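Local coordinates for epimerase domain-containing protein (Bacillus cereus HuA2-4, PDB 6ZLK), which catalyses the NAD-dependent interconversion of UDP-glucuronic acid and UDP-galacturonic acid by inverting the configuration at C4 of the sugar, at residues Ile124-Val129 against Val151-Gly156; Val172-Phe177 against Ile240-Lys245; Lys233-Glu238 against Thr289-Ser294. All coordinates share one frame; numbering follows the deposited sequence.

The three contacts step outward from the cofactor and substrate to the surface of one fold. Interaction 1 sets the end of strand 120-126 against helix 148-167, and interaction 2 pairs strands 171-180 and 239-242 of the same sheet; their centres lie about 12 Å apart, joined where Ser-125 and Ser-127 meet Leu-174 and Tyr-176 of the neighbouring strand. Interaction 3 lies about 11 Å from interaction 2 between centres, its loop 233-238 leading into strand 239-242. Interaction 1 closes along the chain before the others open, whereas interactions 2 and 3 alternate. NAD and the UDP-sugar touch interactions 1 and 2; interaction 3 is peripheral packing, about 19 Å from interaction 1 between centres.

Interaction 1. Residues Ile124-Val129 against Val151-Gly156; sequences ISTSSV and VTKLSG. With UGA (uridine-5'-diphosphate-glucuronic acid), chain F.
Thr-126 and Lys-153 meet with their side chains crossing at about a right angle. The threonine methyl does the touching: CG2 of Thr-126 sits 3.5 Å from CB of Lys-153, at the root of the lysine. From there the lysine chain bends at chi2 and chi3, which carries its amino group back along the strand. Lys-153 NZ donates to Ile-124 O over 2.9 Å, approaching 24° off the carbonyl plane. NZ also hydrogen-bonds O3D of NAD, so it has two partners, a main-chain oxygen and a ribose hydroxyl of the cofactor.

The two branches of Thr-126 serve different partners. OG1 stands opposite the backbone N (chi1 175°), and this directs the hydroxyl to the sugar while CG2 faces the helix. Thr-126 OG1 lies 2.6 Å from O4' of UDP-glucuronic acid, but the sugar's position here is doubtful, because O'P comes implausibly close to OG1. UDP-galacturonic acid, the alternative occupant, has its own O4' bonded to OG1. An ST turn steadies this hydroxyl, with Ser-128 N donating to Thr-126 OG1 at 2.9 Å. Ser-127 OG lies 2.7 Å from carboxylate O'Q of UDP-glucuronic acid and bonds O3' of the other epimer. Farther along, Val-129 CG1 packs alongside the helix backbone, 3.7 Å from Leu-154 N.

Lys-153 follows Tyr-149 by four residues, the Tyr-x-x-x-Lys pattern of short-chain dehydrogenases/reductases, and the Tyr-149 hydroxyl bonds both NAD and UDP-glucuronic acid. The segment axes of strand and helix approach to 8.1 Å at 141°. Strand 120-126 runs parallel to both neighbours, 77-80 and 171-180, in the mixed central sheet, helix 96-113 touches Thr-152 and Lys-153, and the second subunit packs on Val-151, Leu-154 and Ser-155.

Interaction 2. Residues Val172-Phe177 against Ile240-Lys245; sequences VILRYF and INIGGK. With NAD (nicotinamide-adenine-dinucleotide), chain E.
Ile-242, Ile-240 and Phe-177 have the most surface buried where these two parallel strands pair. Both isoleucines contribute N and O to the backbone bonding. Ile-240 N donates to Ile-173 O at 2.8 Å and Ile-240 O accepts from Arg-175 N; two residues on, Ile-242 N meets Arg-175 O with an almost straight bond (176°) and Ile-242 O accepts from Phe-177 N. That alternation, with Leu-174, Arg-175 and Tyr-176 opposite Ile-240, Asn-241 and Ile-242, is the evidence for parallel register.

The side chains of both isoleucines share a sheet face with Leu-174 and Tyr-176. Ile-240 lies beside Leu-174 and points the same way, with Ile-240 CB 4.0 Å from Leu-174 CD2. Ile-242 is placed likewise against Tyr-176, meeting the ring at its edge: Ile-242 CB is 4.0 Å from Tyr-176 CD1. On that same face Leu-291 of helix 285-291 touches both isoleucines.

Phe-177 has CG beside its backbone N and opposite the carbonyl carbon (chi1 -69°), which brings the ring to Asn-241. The ring edge takes Asn-241 OD1 in plane, 3.6 Å from Phe-177 CE1, while ring and amide planes stand 78° apart. The same OD1 is hydrogen-bonded to the Tyr-130 hydroxyl, and the neighbouring Arg-175 forms a salt bridge with Glu-157.

The nicotinamide lies against Tyr-176, whose CB comes within 3.4 Å of C5N of NAD. Parallel strands with helices between them, in an NAD-dependent epimerase/dehydratase family member, mark the Rossmann-type nucleotide-binding fold.

Interaction 3. Residues Lys233-Glu238 against Thr289-Ser294; sequences KNIIGE and TLLQYS
Ile-235 and Leu-290 form the closely packed part of this contact, sliding past each other in opposite directions so that Ile-235 CG2 rests 3.8 Å from Leu-290 CB. With CG1 of Ile-235 between the backbone N and the carbonyl carbon (chi1 65°), the two branches spread over two leucines: CG2 serves Leu-290, while the Ile-235 and Leu-291 side chains cross at about a right angle, Ile-235 CD1 lying 4.0 Å from Leu-291 CD2. Ile-235 and Leu-291 are buried, and Ala-228 and Ala-227 of helix 218-230 touch them in turn.

The solvent side differs in exposure rather than distance, and rests on alkyl parts of charged residues. Exposed Lys-233 lays its chain across Leu-290, with CB 3.7 Å from Leu-290 O and CD 4.1 Å from Leu-290 CD2. Partly exposed Glu-238 places CG 4.0 Å from Leu-290 CD1, while its carboxylate forms a salt bridge with Lys-286. No hydrogen bond joins the two segments; Leu-290 O is instead bonded to Thr-231 OG1.

The loop contains two turns: an Asx turn, with Asn-234 OD1 taking the N-H of Ile-236 at 3.1 Å, then a type II beta turn from Ile-235 to Glu-238. Gly-237 and Glu-238 are also backbone-bonded to strand 171-180. Helix 285-291 ends where Gln-292 adopts positive phi (54°). The arrangement is the packing of a helix C-terminus on a turn-rich helix-to-strand connection, here leading from helix 218-230 into strand 239-242.

Interaction 1. Residues Ile124-Val129 against Val151-Gly156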
loop_
_atom_site.group_PDB
_atom_site.type_symbol
_atom_site.label_atom_id
_atom_site.label_comp_id
_atom_site.label_asym_id
_atom_site.label_seq_id
_atom_site.Cartn_x
_atom_site.Cartn_y
_atom_site.Cartn_z
ATOM N N ILE A 124 2.296 14.723 -1.161
ATOM C CA ILE A 124 1.885 14.768 -2.562
ATOM C C ILE A 124 1.672 13.350 -3.086
ATOM O O ILE A 124 2.566 12.505 -2.964
ATOM C CB ILE A 124 2.892 15.562 -3.395
ATOM C CG1 ILE A 124 2.582 17.069 -3.310
ATOM C CG2 ILE A 124 2.824 15.079 -4.817
ATOM C CD1 ILE A 124 2.402 17.608 -1.973
ATOM N N SER A 125 0.455 13.085 -3.504
ATOM C CA SER A 125 0.064 11.801 -4.105
ATOM C C SER A 125 -0.375 12.013 -5.557
ATOM O O SER A 125 -0.111 13.083 -6.175
ATOM C CB SER A 125 -0.974 11.153 -3.224
ATOM O OG SER A 125 -1.250 9.848 -3.694
ATOM N N THR A 126 -1.088 11.044 -6.113
ATOM C CA THR A 126 -1.294 10.932 -7.564
ATOM C C THR A 126 -2.711 10.477 -7.865
ATOM O O THR A 126 -3.276 9.590 -7.103
ATOM C CB THR A 126 -0.238 9.977 -8.125
ATOM O OG1 THR A 126 -0.556 9.800 -9.509
ATOM C CG2 THR A 126 -0.258 8.624 -7.464
ATOM N N SER A 127 -3.223 10.933 -9.005
ATOM C CA SER A 127 -4.435 10.379 -9.633
ATOM C C SER A 127 -4.251 8.871 -9.874
ATOM O O SER A 127 -5.288 8.201 -10.056
ATOM C CB SER A 127 -4.790 11.063 -10.907
ATOM O OG SER A 127 -3.771 10.878 -11.854
ATOM N N SER A 128 -3.022 8.367 -9.955
ATOM C CA SER A 128 -2.788 6.921 -10.205
ATOM C C SER A 128 -3.359 6.055 -9.103
ATOM O O SER A 128 -3.466 4.854 -9.338
ATOM C CB SER A 128 -1.344 6.643 -10.405
ATOM O OG SER A 128 -0.930 7.245 -11.619
ATOM N N VAL A 129 -3.729 6.605 -7.955
ATOM C CA VAL A 129 -4.319 5.753 -6.888
ATOM C C VAL A 129 -5.724 5.328 -7.295
ATOM O O VAL A 129 -6.182 4.295 -6.769
ATOM C CB VAL A 129 -4.343 6.427 -5.507
ATOM C CG1 VAL A 129 -2.946 6.854 -5.037
ATOM C CG2 VAL A 129 -5.353 7.541 -5.410
ATOM N N VAL A 151 -0.076 1.667 -6.536
ATOM C CA VAL A 151 -0.180 0.954 -5.246
ATOM C C VAL A 151 0.758 1.615 -4.225
ATOM O O VAL A 151 0.378 1.824 -3.059
ATOM C CB VAL A 151 0.130 -0.537 -5.404
ATOM C CG1 VAL A 151 0.115 -1.158 -4.029
ATOM C CG2 VAL A 151 -0.865 -1.200 -6.341
ATOM N N THR A 152 2.016 1.826 -4.565
ATOM C CA THR A 152 2.977 2.360 -3.598
ATOM C C THR A 152 2.602 3.778 -3.144
ATOM O O THR A 152 2.825 4.111 -1.974
ATOM C CB THR A 152 4.411 2.346 -4.126
ATOM O OG1 THR A 152 4.572 3.248 -5.229
ATOM C CG2 THR A 152 4.845 0.948 -4.492
ATOM N N LYS A 153 2.043 4.594 -4.035
ATOM C CA LYS A 153 1.608 5.962 -3.684
ATOM C C LYS A 153 0.394 5.869 -2.745
ATOM O O LYS A 153 0.352 6.614 -1.753
ATOM C CB LYS A 153 1.339 6.747 -4.966
ATOM C CG LYS A 153 2.617 7.036 -5.767
ATOM C CD LYS A 153 3.594 7.942 -5.128
ATOM C CE LYS A 153 2.993 9.316 -4.855
ATOM N NZ LYS A 153 3.967 10.343 -4.394
ATOM N N LEU A 154 -0.506 4.938 -3.033
ATOM C CA LEU A 154 -1.672 4.764 -2.142
ATOM C C LEU A 154 -1.175 4.305 -0.763
ATOM O O LEU A 154 -1.709 4.787 0.226
ATOM C CB LEU A 154 -2.673 3.808 -2.762
ATOM C CG LEU A 154 -3.940 3.577 -1.932
ATOM C CD1 LEU A 154 -4.644 4.878 -1.595
ATOM C CD2 LEU A 154 -4.851 2.604 -2.676
ATOM N N SER A 155 -0.199 3.409 -0.681
ATOM C CA SER A 155 0.359 2.997 0.646
ATOM C C SER A 155 0.940 4.209 1.377
ATOM O O SER A 155 0.791 4.370 2.600
ATOM C CB SER A 155 1.380 1.940 0.532
ATOM O OG SER A 155 0.800 0.818 -0.106
ATOM N N GLY A 156 1.553 5.141 0.644
ATOM C CA GLY A 156 2.040 6.378 1.269
ATOM C C GLY A 156 0.916 7.199 1.865
ATOM O O GLY A 156 1.067 7.667 2.989
HETATM C "C1'" UGA F . 1.830 11.254 -14.857
HETATM C "C2'" UGA F . 3.149 11.161 -14.106
HETATM O "O2'" UGA F . 4.072 10.474 -14.942
HETATM C "C3'" UGA F . 3.022 10.423 -12.794
HETATM O "O3'" UGA F . 4.242 10.622 -12.075
HETATM C "C4'" UGA F . 1.839 10.910 -11.974
HETATM O "O4'" UGA F . 1.682 10.048 -10.839
HETATM C "C5'" UGA F . 0.564 10.899 -12.832
HETATM O "O5'" UGA F . 0.778 11.681 -14.011
HETATM C "C6'" UGA F . -0.720 11.423 -12.165
HETATM O "O'P" UGA F . -0.944 11.186 -11.000
HETATM O "O'Q" UGA F . -1.526 12.018 -12.827
HETATM P PB UGA F . 0.682 9.854 -16.761
HETATM O O1B UGA F . -0.697 10.344 -16.627
HETATM O O2B UGA F . 0.972 8.466 -17.211
HETATM O O3B UGA F . 1.595 9.993 -15.449
HETATM O O3A UGA F . 1.434 10.912 -17.689
HETATM P PA UGA F . 2.237 10.896 -19.069
HETATM O O1A UGA F . 3.463 10.119 -18.870
HETATM O O2A UGA F . 2.306 12.295 -19.524
HETATM O O5D UGA F . 1.253 10.052 -20.029
HETATM C C5D UGA F . -0.036 10.497 -20.402
HETATM C C4D UGA F . -0.534 9.606 -21.500
HETATM O O4D UGA F . 0.374 9.638 -22.628
HETATM C C3D UGA F . -0.676 8.129 -21.116
HETATM O O3D UGA F . -2.000 7.777 -21.524
HETATM C C2D UGA F . 0.405 7.406 -21.924
HETATM O O2D UGA F . -0.109 6.218 -22.501
HETATM C C1D UGA F . 0.630 8.336 -23.110
HETATM N N1 UGA F . 1.994 8.314 -23.660
HETATM C C6 UGA F . 3.088 8.544 -22.872
HETATM C C2 UGA F . 2.092 8.194 -25.039
HETATM O O2 UGA F . 1.134 7.972 -25.771
HETATM N N3 UGA F . 3.353 8.333 -25.523
HETATM C C4 UGA F . 4.499 8.561 -24.799
HETATM O O4 UGA F . 5.566 8.620 -25.406
HETATM C C5 UGA F . 4.323 8.652 -23.373
#

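Interaction 2. Residues Val172-Phe177 against Ile240-Lys245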
loop_
_atom_site.group_PDB
_atom_site.type_symbol
_atom_site.label_atom_id
_atom_site.label_comp_id
_atom_site.label_asym_id
_atom_site.label_seq_id
_atom_site.Cartn_x
_atom_site.Cartn_y
_atom_site.Cartn_z
ATOM N N VAL A 172 -1.946 16.543 5.243
ATOM C CA VAL A 172 -2.837 16.958 4.152
ATOM C C VAL A 172 -2.345 16.180 2.931
ATOM O O VAL A 172 -1.112 16.143 2.738
ATOM C CB VAL A 172 -2.716 18.468 3.867
ATOM C CG1 VAL A 172 -3.597 18.821 2.695
ATOM C CG2 VAL A 172 -3.034 19.325 5.110
ATOM N N ILE A 173 -3.246 15.586 2.192
ATOM C CA ILE A 173 -2.856 14.828 0.973
ATOM C C ILE A 173 -3.356 15.541 -0.271
ATOM O O ILE A 173 -4.529 15.836 -0.384
ATOM C CB ILE A 173 -3.330 13.366 1.040
ATOM C CG1 ILE A 173 -2.669 12.583 2.180
ATOM C CG2 ILE A 173 -3.152 12.711 -0.324
ATOM C CD1 ILE A 173 -3.398 11.326 2.574
ATOM N N LEU A 174 -2.464 15.857 -1.194
ATOM C CA LEU A 174 -2.817 16.440 -2.497
ATOM C C LEU A 174 -2.627 15.348 -3.548
ATOM O O LEU A 174 -1.546 14.809 -3.659
ATOM C CB LEU A 174 -1.985 17.688 -2.825
ATOM C CG LEU A 174 -1.932 18.761 -1.760
ATOM C CD1 LEU A 174 -1.060 19.946 -2.241
ATOM C CD2 LEU A 174 -3.351 19.216 -1.437
ATOM N N ARG A 175 -3.667 15.033 -4.290
ATOM C CA ARG A 175 -3.569 14.122 -5.451
ATOM C C ARG A 175 -3.467 14.941 -6.723
ATOM O O ARG A 175 -4.483 15.484 -7.229
ATOM C CB ARG A 175 -4.790 13.196 -5.540
ATOM C CG ARG A 175 -4.824 12.193 -4.412
ATOM C CD ARG A 175 -6.125 11.421 -4.453
ATOM N NE ARG A 175 -6.073 10.363 -3.457
ATOM C CZ ARG A 175 -7.127 9.643 -3.068
ATOM N NH1 ARG A 175 -8.315 9.856 -3.573
ATOM N NH2 ARG A 175 -7.005 8.713 -2.148
ATOM N N TYR A 176 -2.269 15.034 -7.255
ATOM C CA TYR A 176 -2.063 15.669 -8.580
ATOM C C TYR A 176 -2.531 14.783 -9.733
ATOM O O TYR A 176 -2.367 13.578 -9.724
ATOM C CB TYR A 176 -0.563 15.891 -8.756
ATOM C CG TYR A 176 0.127 16.894 -7.863
ATOM C CD1 TYR A 176 -0.520 17.803 -7.031
ATOM C CD2 TYR A 176 1.512 16.883 -7.819
ATOM C CE1 TYR A 176 0.174 18.713 -6.265
ATOM C CE2 TYR A 176 2.220 17.753 -7.009
ATOM C CZ TYR A 176 1.562 18.708 -6.265
ATOM O OH TYR A 176 2.289 19.593 -5.498
ATOM N N PHE A 177 -3.047 15.432 -10.767
ATOM C CA PHE A 177 -3.379 14.839 -12.080
ATOM C C PHE A 177 -2.433 15.378 -13.157
ATOM O O PHE A 177 -2.335 16.612 -13.449
ATOM C CB PHE A 177 -4.817 15.166 -12.438
ATOM C CG PHE A 177 -5.861 14.477 -11.588
ATOM C CD1 PHE A 177 -5.945 14.649 -10.217
ATOM C CD2 PHE A 177 -6.727 13.597 -12.205
ATOM C CE1 PHE A 177 -6.882 13.936 -9.492
ATOM C CE2 PHE A 177 -7.693 12.901 -11.483
ATOM C CZ PHE A 177 -7.752 13.058 -10.115
ATOM N N ILE A 240 -7.229 15.989 -1.210
ATOM C CA ILE A 240 -7.673 17.052 -2.134
ATOM C C ILE A 240 -7.099 16.766 -3.526
ATOM O O ILE A 240 -5.853 16.785 -3.643
ATOM C CB ILE A 240 -7.243 18.451 -1.639
ATOM C CG1 ILE A 240 -7.665 18.686 -0.175
ATOM C CG2 ILE A 240 -7.775 19.494 -2.601
ATOM C CD1 ILE A 240 -7.230 20.048 0.386
ATOM N N ASN A 241 -7.953 16.549 -4.501
ATOM C CA ASN A 241 -7.540 16.486 -5.937
ATOM C C ASN A 241 -7.087 17.873 -6.421
ATOM O O ASN A 241 -7.771 18.916 -6.175
ATOM C CB ASN A 241 -8.661 16.077 -6.856
ATOM C CG ASN A 241 -9.146 14.666 -6.625
ATOM O OD1 ASN A 241 -8.403 13.800 -6.222
ATOM N ND2 ASN A 241 -10.423 14.447 -6.905
ATOM N N ILE A 242 -5.967 17.917 -7.133
ATOM C CA ILE A 242 -5.462 19.120 -7.832
ATOM C C ILE A 242 -5.380 18.754 -9.319
ATOM O O ILE A 242 -4.502 17.939 -9.685
ATOM C CB ILE A 242 -4.083 19.540 -7.282
ATOM C CG1 ILE A 242 -4.118 19.786 -5.765
ATOM C CG2 ILE A 242 -3.528 20.737 -8.040
ATOM C CD1 ILE A 242 -5.020 20.919 -5.365
ATOM N N GLY A 243 -6.320 19.244 -10.117
ATOM C CA GLY A 243 -6.466 18.944 -11.537
ATOM C C GLY A 243 -6.485 20.187 -12.376
ATOM O O GLY A 243 -6.379 21.301 -11.839
ATOM N N GLY A 244 -6.559 19.957 -13.672
ATOM C CA GLY A 244 -6.267 21.003 -14.630
ATOM C C GLY A 244 -7.485 21.699 -15.143
ATOM O O GLY A 244 -8.650 21.325 -14.821
ATOM N N LYS A 245 -7.225 22.673 -16.001
ATOM C CA LYS A 245 -8.320 23.476 -16.596
ATOM C C LYS A 245 -9.106 22.679 -17.639
ATOM O O LYS A 245 -10.317 22.861 -17.770
ATOM C CB LYS A 245 -7.732 24.759 -17.171
ATOM C CG LYS A 245 -8.833 25.721 -17.558
ATOM C CD LYS A 245 -8.286 26.949 -18.169
ATOM C CE LYS A 245 -9.355 27.984 -18.426
ATOM N NZ LYS A 245 -8.647 29.184 -18.919
HETATM P PA NAD E . 10.678 13.885 -10.071
HETATM O O1A NAD E . 11.209 12.521 -10.289
HETATM O O2A NAD E . 11.014 14.980 -11.040
HETATM O O5B NAD E . 10.927 14.426 -8.615
HETATM C C5B NAD E . 11.002 13.587 -7.443
HETATM C C4B NAD E . 12.343 13.780 -6.778
HETATM O O4B NAD E . 12.388 12.932 -5.609
HETATM C C3B NAD E . 13.543 13.415 -7.635
HETATM O O3B NAD E . 14.316 14.539 -8.035
HETATM C C2B NAD E . 14.272 12.359 -6.798
HETATM O O2B NAD E . 15.687 12.423 -6.835
HETATM C C1B NAD E . 13.755 12.650 -5.385
HETATM N N9A NAD E . 13.792 11.509 -4.486
HETATM C C8A NAD E . 13.240 10.270 -4.680
HETATM N N7A NAD E . 13.444 9.446 -3.686
HETATM C C5A NAD E . 14.256 10.177 -2.821
HETATM C C6A NAD E . 14.868 9.873 -1.596
HETATM N N6A NAD E . 14.835 8.655 -1.011
HETATM N N1A NAD E . 15.561 10.856 -0.973
HETATM C C2A NAD E . 15.639 12.070 -1.561
HETATM N N3A NAD E . 15.150 12.461 -2.747
HETATM C C4A NAD E . 14.452 11.477 -3.307
HETATM O O3 NAD E . 9.087 13.671 -10.087
HETATM P PN NAD E . 7.894 14.787 -10.177
HETATM O O1N NAD E . 7.264 14.621 -11.480
HETATM O O2N NAD E . 8.430 16.057 -9.729
HETATM O O5D NAD E . 6.927 14.240 -9.057
HETATM C C5D NAD E . 6.964 14.829 -7.811
HETATM C C4D NAD E . 5.886 14.194 -6.979
HETATM O O4D NAD E . 4.597 14.440 -7.570
HETATM C C3D NAD E . 6.010 12.673 -6.808
HETATM O O3D NAD E . 5.643 12.309 -5.466
HETATM C C2D NAD E . 4.952 12.110 -7.755
HETATM O O2D NAD E . 4.551 10.789 -7.378
HETATM C C1D NAD E . 3.921 13.229 -7.659
HETATM N N1N NAD E . 3.094 13.373 -8.846
HETATM C C2N NAD E . 3.620 13.836 -10.016
HETATM C C3N NAD E . 2.828 13.955 -11.103
HETATM C C7N NAD E . 3.376 14.383 -12.420
HETATM O O7N NAD E . 2.568 14.474 -13.328
HETATM N N7N NAD E . 4.674 14.701 -12.521
HETATM C C4N NAD E . 1.448 13.711 -10.989
HETATM C C5N NAD E . 0.960 13.100 -9.837
HETATM C C6N NAD E . 1.787 12.992 -8.763
#

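Interaction 3. Residues Lys233-Glu238 against Thr289-Ser294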
loop_
_atom_site.group_PDB
_atom_site.type_symbol
_atom_site.label_atom_id
_atom_site.label_comp_id
_atom_site.label_asym_id
_atom_site.label_seq_id
_atom_site.Cartn_x
_atom_site.Cartn_y
_atom_site.Cartn_z
ATOM N N LYS A 233 -8.659 27.862 5.883
ATOM C CA LYS A 233 -9.554 26.742 6.234
ATOM C C LYS A 233 -8.740 25.677 6.974
ATOM O O LYS A 233 -7.542 25.566 6.709
ATOM C CB LYS A 233 -10.239 26.203 4.984
ATOM C CG LYS A 233 -11.223 27.162 4.333
ATOM C CD LYS A 233 -12.560 26.512 4.047
ATOM C CE LYS A 233 -13.680 27.499 3.810
ATOM N NZ LYS A 233 -13.171 28.776 3.259
ATOM N N ASN A 234 -9.354 24.956 7.909
ATOM C CA ASN A 234 -8.728 23.777 8.545
ATOM C C ASN A 234 -8.853 22.632 7.539
ATOM O O ASN A 234 -9.965 22.153 7.310
ATOM C CB ASN A 234 -9.289 23.415 9.922
ATOM C CG ASN A 234 -8.358 22.437 10.615
ATOM O OD1 ASN A 234 -7.954 21.445 10.032
ATOM N ND2 ASN A 234 -7.980 22.714 11.852
ATOM N N ILE A 235 -7.725 22.192 6.980
ATOM C CA ILE A 235 -7.678 21.124 5.955
ATOM C C ILE A 235 -6.935 19.885 6.459
ATOM O O ILE A 235 -6.695 18.944 5.677
ATOM C CB ILE A 235 -7.088 21.655 4.635
ATOM C CG1 ILE A 235 -5.623 22.068 4.779
ATOM C CG2 ILE A 235 -7.936 22.795 4.111
ATOM C CD1 ILE A 235 -4.947 22.379 3.463
ATOM N N ILE A 236 -6.638 19.830 7.737
ATOM C CA ILE A 236 -5.867 18.689 8.282
ATOM C C ILE A 236 -6.712 17.427 8.125
ATOM O O ILE A 236 -7.941 17.453 8.417
ATOM C CB ILE A 236 -5.437 18.917 9.732
ATOM C CG1 ILE A 236 -4.630 20.200 9.934
ATOM C CG2 ILE A 236 -4.714 17.681 10.194
ATOM C CD1 ILE A 236 -3.500 20.431 8.971
ATOM N N GLY A 237 -6.088 16.361 7.654
ATOM C CA GLY A 237 -6.670 15.031 7.427
ATOM C C GLY A 237 -7.338 14.901 6.068
ATOM O O GLY A 237 -7.768 13.795 5.771
ATOM N N GLU A 238 -7.428 15.976 5.270
ATOM C CA GLU A 238 -8.196 16.014 4.011
ATOM C C GLU A 238 -7.346 15.479 2.844
ATOM O O GLU A 238 -6.087 15.693 2.833
ATOM C CB GLU A 238 -8.633 17.416 3.614
ATOM C CG GLU A 238 -9.729 18.002 4.518
ATOM C CD GLU A 238 -10.956 17.121 4.718
ATOM O OE1 GLU A 238 -11.353 16.404 3.790
ATOM O OE2 GLU A 238 -11.516 17.151 5.831
ATOM N N THR A 289 -13.419 24.675 -2.653
ATOM C CA THR A 289 -13.961 24.966 -1.310
ATOM C C THR A 289 -12.823 25.258 -0.334
ATOM O O THR A 289 -12.875 26.294 0.334
ATOM C CB THR A 289 -14.805 23.827 -0.763
ATOM O OG1 THR A 289 -15.863 23.540 -1.679
ATOM C CG2 THR A 289 -15.360 24.138 0.610
ATOM N N LEU A 290 -11.828 24.384 -0.249
ATOM C CA LEU A 290 -10.826 24.459 0.841
ATOM C C LEU A 290 -9.656 25.365 0.513
ATOM O O LEU A 290 -9.121 25.896 1.488
ATOM C CB LEU A 290 -10.339 23.065 1.175
ATOM C CG LEU A 290 -11.404 22.106 1.662
ATOM C CD1 LEU A 290 -10.799 20.755 1.883
ATOM C CD2 LEU A 290 -12.055 22.581 2.940
ATOM N N LEU A 291 -9.316 25.507 -0.780
ATOM C CA LEU A 291 -8.069 26.193 -1.190
ATOM C C LEU A 291 -8.375 27.399 -2.071
ATOM O O LEU A 291 -7.422 28.075 -2.424
ATOM C CB LEU A 291 -7.141 25.255 -1.939
ATOM C CG LEU A 291 -6.856 23.921 -1.269
ATOM C CD1 LEU A 291 -5.949 23.113 -2.165
ATOM C CD2 LEU A 291 -6.266 24.104 0.129
ATOM N N GLN A 292 -9.632 27.647 -2.435
ATOM C CA GLN A 292 -9.965 28.642 -3.470
ATOM C C GLN A 292 -9.163 28.323 -4.736
ATOM O O GLN A 292 -8.821 29.207 -5.494
ATOM C CB GLN A 292 -9.780 30.064 -2.937
ATOM C CG GLN A 292 -10.767 30.402 -1.833
ATOM C CD GLN A 292 -10.645 31.875 -1.530
ATOM O OE1 GLN A 292 -9.757 32.295 -0.788
ATOM N NE2 GLN A 292 -11.479 32.678 -2.175
ATOM N N TYR A 293 -8.953 27.036 -5.004
ATOM C CA TYR A 293 -8.246 26.586 -6.224
ATOM C C TYR A 293 -9.134 26.764 -7.436
ATOM O O TYR A 293 -10.287 26.319 -7.492
ATOM C CB TYR A 293 -7.824 25.129 -6.053
ATOM C CG TYR A 293 -7.078 24.600 -7.248
ATOM C CD1 TYR A 293 -5.840 25.133 -7.569
ATOM C CD2 TYR A 293 -7.589 23.564 -8.011
ATOM C CE1 TYR A 293 -5.172 24.692 -8.694
ATOM C CE2 TYR A 293 -6.907 23.101 -9.126
ATOM C CZ TYR A 293 -5.671 23.627 -9.411
ATOM O OH TYR A 293 -4.979 23.146 -10.489
ATOM N N SER A 294 -8.557 27.304 -8.479
ATOM C CA SER A 294 -9.230 27.364 -9.787
ATOM C C SER A 294 -8.140 27.381 -10.839
ATOM O O SER A 294 -7.363 28.325 -10.872
ATOM C CB SER A 294 -10.127 28.584 -9.848
ATOM O OG SER A 294 -10.608 28.781 -11.173
#